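Local coordinates for 70 kDa protein (Xanthomonas sp., PDB 4B2N), which is a dihaem c-type cytochrome that acts as a processive rubber oxygenase, a dioxygenase that attacks latex rubber, at residues 420-423 and 424-427; 430-433 and 434-437. One frame throughout, in Å; residues are numbered along the deposited sequence.

Contact 1: 420-423 and 424-427. With HEC (heme c), chain D.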
loop_
_atom_site.group_PDB
_atom_site.type_symbol
_atom_site.label_atom_id
_atom_site.label_comp_id
_atom_site.label_asym_id
_atom_site.label_seq_id
_atom_site.Cartn_x
_atom_site.Cartn_y
_atom_site.Cartn_z
ATOM N N VAL A 420 -5.326 -16.024 0.766
ATOM C CA VAL A 420 -5.983 -15.135 1.747
ATOM C C VAL A 420 -6.335 -16.042 2.942
ATOM O O VAL A 420 -7.103 -17.014 2.811
ATOM C CB VAL A 420 -7.214 -14.439 1.122
ATOM C CG1 VAL A 420 -8.026 -13.619 2.143
ATOM C CG2 VAL A 420 -6.737 -13.518 -0.002
ATOM N N THR A 421 -5.712 -15.787 4.087
ATOM C CA THR A 421 -5.910 -16.668 5.260
ATOM C C THR A 421 -7.206 -16.169 5.934
ATOM O O THR A 421 -7.330 -14.974 6.252
ATOM C CB THR A 421 -4.708 -16.574 6.212
ATOM O OG1 THR A 421 -3.503 -16.969 5.545
ATOM C CG2 THR A 421 -4.926 -17.373 7.499
ATOM N N PRO A 422 -8.189 -17.067 6.156
ATOM C CA PRO A 422 -9.384 -16.573 6.834
ATOM C C PRO A 422 -9.082 -15.887 8.165
ATOM O O PRO A 422 -8.128 -16.262 8.894
ATOM C CB PRO A 422 -10.204 -17.850 7.130
ATOM C CG PRO A 422 -9.544 -18.965 6.350
ATOM C CD PRO A 422 -8.159 -18.547 6.010
ATOM N N ILE A 423 -9.880 -14.890 8.473
ATOM C CA ILE A 423 -9.666 -14.106 9.698
ATOM C C ILE A 423 -9.683 -15.005 10.984
ATOM O O ILE A 423 -9.066 -14.679 11.960
ATOM C CB ILE A 423 -10.635 -12.911 9.746
ATOM C CG1 ILE A 423 -10.264 -11.907 10.858
ATOM C CG2 ILE A 423 -12.100 -13.363 9.942
ATOM C CD1 ILE A 423 -8.877 -11.263 10.677
ATOM N N GLU A 424 -10.421 -16.109 10.964
ATOM C CA GLU A 424 -10.558 -16.948 12.183
ATOM C C GLU A 424 -9.217 -17.631 12.447
ATOM O O GLU A 424 -8.956 -18.123 13.577
ATOM C CB GLU A 424 -11.648 -18.022 11.964
ATOM C CG GLU A 424 -13.013 -17.413 11.809
ATOM C CD GLU A 424 -13.369 -16.931 10.372
ATOM O OE1 GLU A 424 -12.529 -16.979 9.401
ATOM O OE2 GLU A 424 -14.568 -16.495 10.228
ATOM N N THR A 425 -8.402 -17.764 11.395
ATOM C CA THR A 425 -7.037 -18.246 11.573
ATOM C C THR A 425 -5.973 -17.195 11.749
ATOM O O THR A 425 -5.228 -17.266 12.710
ATOM C CB THR A 425 -6.606 -19.536 10.754
ATOM O OG1 THR A 425 -5.276 -19.420 10.190
ATOM C CG2 THR A 425 -7.539 -20.009 9.818
ATOM N N ILE A 426 -5.971 -16.137 10.904
ATOM C CA ILE A 426 -4.939 -15.118 11.082
ATOM C C ILE A 426 -5.109 -14.269 12.330
ATOM O O ILE A 426 -4.111 -14.003 12.994
ATOM C CB ILE A 426 -4.745 -14.236 9.810
ATOM C CG1 ILE A 426 -3.619 -13.167 10.020
ATOM C CG2 ILE A 426 -6.086 -13.768 9.252
ATOM C CD1 ILE A 426 -2.243 -13.911 10.135
ATOM N N ARG A 427 -6.348 -13.852 12.622
ATOM C CA ARG A 427 -6.722 -13.149 13.873
ATOM C C ARG A 427 -5.926 -11.866 14.126
ATOM O O ARG A 427 -5.780 -11.425 15.287
ATOM C CB ARG A 427 -6.617 -14.082 15.055
ATOM C CG ARG A 427 -7.323 -15.396 14.784
ATOM C CD ARG A 427 -7.944 -16.007 16.041
ATOM N NE ARG A 427 -7.176 -15.721 17.259
ATOM C CZ ARG A 427 -5.969 -16.230 17.526
ATOM N NH1 ARG A 427 -5.384 -17.032 16.651
ATOM N NH2 ARG A 427 -5.350 -15.915 18.653
HETATM FE FE HEC D . 2.789 -15.348 8.290
HETATM C CHA HEC D . 2.138 -11.963 8.044
HETATM C CHB HEC D . 6.301 -14.746 8.431
HETATM C CHC HEC D . 3.434 -18.618 9.042
HETATM C CHD HEC D . -0.330 -16.059 7.097
HETATM N NA HEC D . 3.963 -13.708 8.131
HETATM C C1A HEC D . 3.517 -12.364 8.192
HETATM C C2A HEC D . 4.638 -11.431 8.273
HETATM C C3A HEC D . 5.859 -12.251 8.375
HETATM C C4A HEC D . 5.399 -13.625 8.359
HETATM C CMA HEC D . 7.274 -11.723 8.455
HETATM C CAA HEC D . 4.599 -9.909 8.154
HETATM C CBA HEC D . 4.570 -9.723 6.593
HETATM C CGA HEC D . 4.284 -8.257 6.228
HETATM O O1A HEC D . 3.980 -7.486 7.175
HETATM O O2A HEC D . 4.383 -7.777 5.041
HETATM N NB HEC D . 4.598 -16.459 8.683
HETATM C C1B HEC D . 5.886 -16.116 8.697
HETATM C C2B HEC D . 6.840 -17.187 9.003
HETATM C C3B HEC D . 5.955 -18.349 9.208
HETATM C C4B HEC D . 4.632 -17.790 8.986
HETATM C CMB HEC D . 8.345 -17.068 9.068
HETATM C CAB HEC D . 6.323 -19.764 9.602
HETATM C CBB HEC D . 6.839 -19.875 10.896
HETATM N NC HEC D . 1.833 -17.010 7.985
HETATM C C1C HEC D . 2.145 -18.300 8.500
HETATM C C2C HEC D . 1.077 -19.286 8.386
HETATM C C3C HEC D . -0.013 -18.540 7.809
HETATM C C4C HEC D . 0.450 -17.131 7.665
HETATM C CMC HEC D . 1.103 -20.755 8.779
HETATM C CAC HEC D . -1.363 -19.118 7.506
HETATM C CBC HEC D . -2.130 -19.795 8.382
HETATM N ND HEC D . 1.272 -14.258 7.624
HETATM C C1D HEC D . 0.059 -14.647 7.248
HETATM C C2D HEC D . -0.917 -13.622 6.907
HETATM C C3D HEC D . -0.203 -12.401 7.199
HETATM C C4D HEC D . 1.094 -12.897 7.649
HETATM C CMD HEC D . -2.331 -13.787 6.409
HETATM C CAD HEC D . -0.708 -10.986 7.038
HETATM C CBD HEC D . -1.190 -10.580 8.440
HETATM C CGD HEC D . -1.699 -9.159 8.489
HETATM O O1D HEC D . -2.824 -8.883 8.926
HETATM O O2D HEC D . -0.940 -8.329 8.035
#
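The methyl CG2 of Thr-421 meets OG1 of Thr-425 at 3.4 Å. OG1 of Thr-421 stands beside the backbone N (chi1 -60°), which places it at the haem rim, 3.5 Å from the haem methyl CMD, and leaves CG2 anti to that N, against Thr-425. CD1 of Ile-426 instead lies over the face of pyrrole ring D, 3.5 Å from C2D, and CG2 of Ile-426 tucks back against the carbonyl oxygens of Thr-421 and Pro-422. This buried side belongs to the pocket of the second haem c, where His-641 is an axial iron ligand and also touches Ile-426. The backbone here passes from strand 420-422, paired with strand 500-502, into the short helix 423-426, with Pro-422 as the N-cap residue. O of Pro-422 accepts two bonds, a nearly straight one from N of Ile-426 (3.0 Å) and a more bent one from N of Thr-425 (2.9 Å). The outer side is looser. Glu-424 is exposed and bends back at chi2 (84°), so that OE1 lies 3.4 Å from CB of Pro-422 without a hydrogen bond to N of Ile-423. Arg-427, also exposed, forms a salt bridge with Asp-642.

Contact 2: 430-433 and 434-437. With HEC (heme c), chain C.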
loop_
_atom_site.group_PDB
_atom_site.type_symbol
_atom_site.label_atom_id
_atom_site.label_comp_id
_atom_site.label_asym_id
_atom_site.label_seq_id
_atom_site.Cartn_x
_atom_site.Cartn_y
_atom_site.Cartn_z
ATOM N N PRO A 430 -8.828 -6.894 13.011
ATOM C CA PRO A 430 -9.847 -7.133 11.975
ATOM C C PRO A 430 -10.483 -5.896 11.375
ATOM O O PRO A 430 -11.362 -6.063 10.549
ATOM C CB PRO A 430 -10.940 -7.861 12.736
ATOM C CG PRO A 430 -10.852 -7.258 14.115
ATOM C CD PRO A 430 -9.386 -7.018 14.385
ATOM N N ARG A 431 -10.100 -4.670 11.743
ATOM C CA ARG A 431 -10.906 -3.521 11.279
ATOM C C ARG A 431 -10.797 -3.415 9.765
ATOM O O ARG A 431 -11.787 -3.072 9.095
ATOM C CB ARG A 431 -10.459 -2.160 11.822
ATOM C CG ARG A 431 -10.494 -2.004 13.341
ATOM C CD ARG A 431 -11.912 -2.313 13.852
ATOM N NE ARG A 431 -12.011 -1.996 15.278
ATOM C CZ ARG A 431 -13.138 -1.970 15.988
ATOM N NH1 ARG A 431 -14.304 -2.228 15.404
ATOM N NH2 ARG A 431 -13.080 -1.660 17.297
ATOM N N ARG A 432 -9.595 -3.675 9.232
ATOM C CA ARG A 432 -9.386 -3.460 7.813
ATOM C C ARG A 432 -10.272 -4.434 6.978
ATOM O O ARG A 432 -10.794 -4.082 5.950
ATOM C CB ARG A 432 -7.902 -3.721 7.468
ATOM C CG ARG A 432 -7.588 -3.909 5.961
ATOM C CD ARG A 432 -8.021 -2.650 5.160
ATOM N NE ARG A 432 -7.676 -2.856 3.761
ATOM C CZ ARG A 432 -8.405 -3.594 2.919
ATOM N NH1 ARG A 432 -9.601 -4.076 3.309
ATOM N NH2 ARG A 432 -7.993 -3.794 1.663
ATOM N N MET A 433 -10.410 -5.679 7.415
ATOM C CA MET A 433 -11.167 -6.617 6.614
ATOM C C MET A 433 -12.681 -6.286 6.489
ATOM O O MET A 433 -13.376 -6.866 5.635
ATOM C CB MET A 433 -10.910 -8.073 7.045
ATOM C CG MET A 433 -11.690 -8.491 8.252
ATOM S SD MET A 433 -11.561 -10.237 7.960
ATOM C CE MET A 433 -12.905 -10.558 6.820
ATOM N N ARG A 434 -13.164 -5.308 7.240
ATOM C CA ARG A 434 -14.535 -4.808 7.096
ATOM C C ARG A 434 -14.739 -3.697 6.054
ATOM O O ARG A 434 -15.866 -3.252 5.804
ATOM C CB ARG A 434 -15.051 -4.296 8.461
ATOM C CG ARG A 434 -14.520 -5.093 9.664
ATOM C CD ARG A 434 -15.308 -6.355 9.895
ATOM N NE ARG A 434 -14.880 -7.226 11.014
ATOM C CZ ARG A 434 -14.736 -6.883 12.302
ATOM N NH1 ARG A 434 -14.863 -5.626 12.722
ATOM N NH2 ARG A 434 -14.389 -7.820 13.184
ATOM N N LEU A 435 -13.660 -3.206 5.472
ATOM C CA LEU A 435 -13.797 -2.136 4.513
ATOM C C LEU A 435 -14.926 -2.386 3.479
ATOM O O LEU A 435 -15.794 -1.524 3.279
ATOM C CB LEU A 435 -12.466 -1.883 3.803
ATOM C CG LEU A 435 -12.511 -0.945 2.594
ATOM C CD1 LEU A 435 -12.464 0.506 3.012
ATOM C CD2 LEU A 435 -11.376 -1.310 1.652
ATOM N N MET A 436 -14.915 -3.514 2.787
ATOM C CA MET A 436 -16.007 -3.597 1.810
ATOM C C MET A 436 -16.883 -4.818 2.143
ATOM O O MET A 436 -17.350 -5.522 1.254
ATOM C CB MET A 436 -15.418 -3.669 0.411
ATOM C CG MET A 436 -14.910 -2.310 -0.087
ATOM S SD MET A 436 -16.137 -1.366 -0.965
ATOM C CE MET A 436 -16.236 -2.174 -2.572
ATOM N N ALA A 437 -17.048 -5.069 3.443
ATOM C CA ALA A 437 -17.850 -6.170 3.895
ATOM C C ALA A 437 -19.332 -6.103 3.422
ATOM O O ALA A 437 -19.946 -7.157 3.194
ATOM C CB ALA A 437 -17.771 -6.299 5.436
HETATM FE FE HEC C . -0.975 2.643 -2.779
HETATM C CHA HEC C . -2.094 -0.574 -2.021
HETATM C CHB HEC C . -0.272 1.631 -6.072
HETATM C CHC HEC C . -0.512 5.973 -3.832
HETATM C CHD HEC C . -1.049 3.520 0.468
HETATM N NA HEC C . -1.161 1.005 -3.813
HETATM C C1A HEC C . -1.483 -0.292 -3.310
HETATM C C2A HEC C . -1.221 -1.362 -4.260
HETATM C C3A HEC C . -0.704 -0.766 -5.447
HETATM C C4A HEC C . -0.658 0.667 -5.129
HETATM C CMA HEC C . -0.227 -1.473 -6.700
HETATM C CAA HEC C . -1.436 -2.888 -4.093
HETATM C CBA HEC C . -0.240 -3.399 -3.286
HETATM C CGA HEC C . -0.392 -4.854 -2.880
HETATM O O1A HEC C . -1.483 -5.309 -2.392
HETATM O O2A HEC C . 0.649 -5.508 -2.989
HETATM N NB HEC C . -0.607 3.563 -4.570
HETATM C C1B HEC C . -0.259 3.034 -5.748
HETATM C C2B HEC C . 0.023 3.982 -6.816
HETATM C C3B HEC C . -0.065 5.237 -6.174
HETATM C C4B HEC C . -0.383 4.885 -4.795
HETATM C CMB HEC C . 0.320 3.555 -8.197
HETATM C CAB HEC C . 0.058 6.625 -6.745
HETATM C CBB HEC C . -0.926 6.962 -7.713
HETATM N NC HEC C . -0.779 4.432 -1.947
HETATM C C1C HEC C . -0.628 5.725 -2.415
HETATM C C2C HEC C . -0.490 6.735 -1.336
HETATM C C3C HEC C . -0.685 5.973 -0.083
HETATM C C4C HEC C . -0.867 4.585 -0.501
HETATM C CMC HEC C . -0.292 8.225 -1.590
HETATM C CAC HEC C . -0.704 6.472 1.329
HETATM C CBC HEC C . -1.366 7.678 1.584
HETATM N ND HEC C . -1.507 1.634 -1.092
HETATM C C1D HEC C . -1.476 2.163 0.130
HETATM C C2D HEC C . -1.866 1.255 1.160
HETATM C C3D HEC C . -2.181 0.070 0.426
HETATM C C4D HEC C . -1.946 0.418 -0.970
HETATM C CMD HEC C . -1.948 1.417 2.635
HETATM C CAD HEC C . -2.767 -1.156 1.034
HETATM C CBD HEC C . -4.271 -0.690 1.144
HETATM C CGD HEC C . -5.074 -1.749 1.862
HETATM O O1D HEC C . -5.403 -1.597 3.065
HETATM O O2D HEC C . -5.297 -2.821 1.205
HETATM O O HOH W 1 -15.147 -2.855 12.777
#
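Arg-432 and Leu-435 meet beside a haem propionate. CD2 of Leu-435 lies over one face of the Arg-432 guanidinium, offset toward its rim and 3.7 Å from NH1 of Arg-432. CB of Leu-435 approaches the same nitrogen. The propionate takes the edge of the group. NE of Arg-432 donates to O1D of the haem at 2.7 Å, and NH2 of Arg-432 donates to O2D at 2.9 Å. Both bonds are close to straight, at 171° and 164°. This two-pronged grip should restrict rotation of the guanidinium. The chain of Arg-432 leaves with CG anti to the backbone N and bends at chi2 (59°), which carries the guanidinium to the propionate and sets one face against CD2 of Leu-435. NH1 of Arg-432 forms a salt bridge with Asp-303, so the guanidinium joins two acidic partners.

The backbone sets these two residues one turn apart. N of Leu-435 donates to O of Arg-432 at 3.0 Å, and N of Arg-434 donates to O of Arg-431 at 3.2 Å. Farther out, Arg-434 folds back along Pro-430. Its NH2 lies 3.5 Å from CB of Pro-430, and one guanidinium face is turned to that residue. NH1 of Arg-431 and NH1 of Arg-434 are 4.4 Å apart, and both donate to one water, weakly in the case of Arg-434. The water may ease the approach of the two like charges. N of Met-433 is hydrogen-bonded to the hydroxyl of Tyr-501, which ties 431-433 to strand 500-502.

A type I beta turn from Arg-434 to Ala-437 then leads the chain toward helix 439-446. Arg-432 thus supplies a bidentate propionate clamp to the binding site of the first haem c, to which Thr-286, Arg-294, Lys-297, Phe-301 and Trp-302 also belong.

Contact 1 comes first along the chain, and contact 2 follows after two residues. Their centres are about 13 Å apart, on the same side of the chain's centre. Contact 1 joins strand 420-422 to helix 423-426, while contact 2 lies in the loop between that helix and helix 439-446. They touch where CB of Ile-423 meets SD of Met-433 at 3.3 Å. Tyr-501 of strand 500-502 links both, pairing with Thr-421 and binding Met-433. Each contact faces a different haem: 420-427 packs on the second and 430-437 holds a propionate of the first. This short run of chain therefore spans the region between the two haem sites.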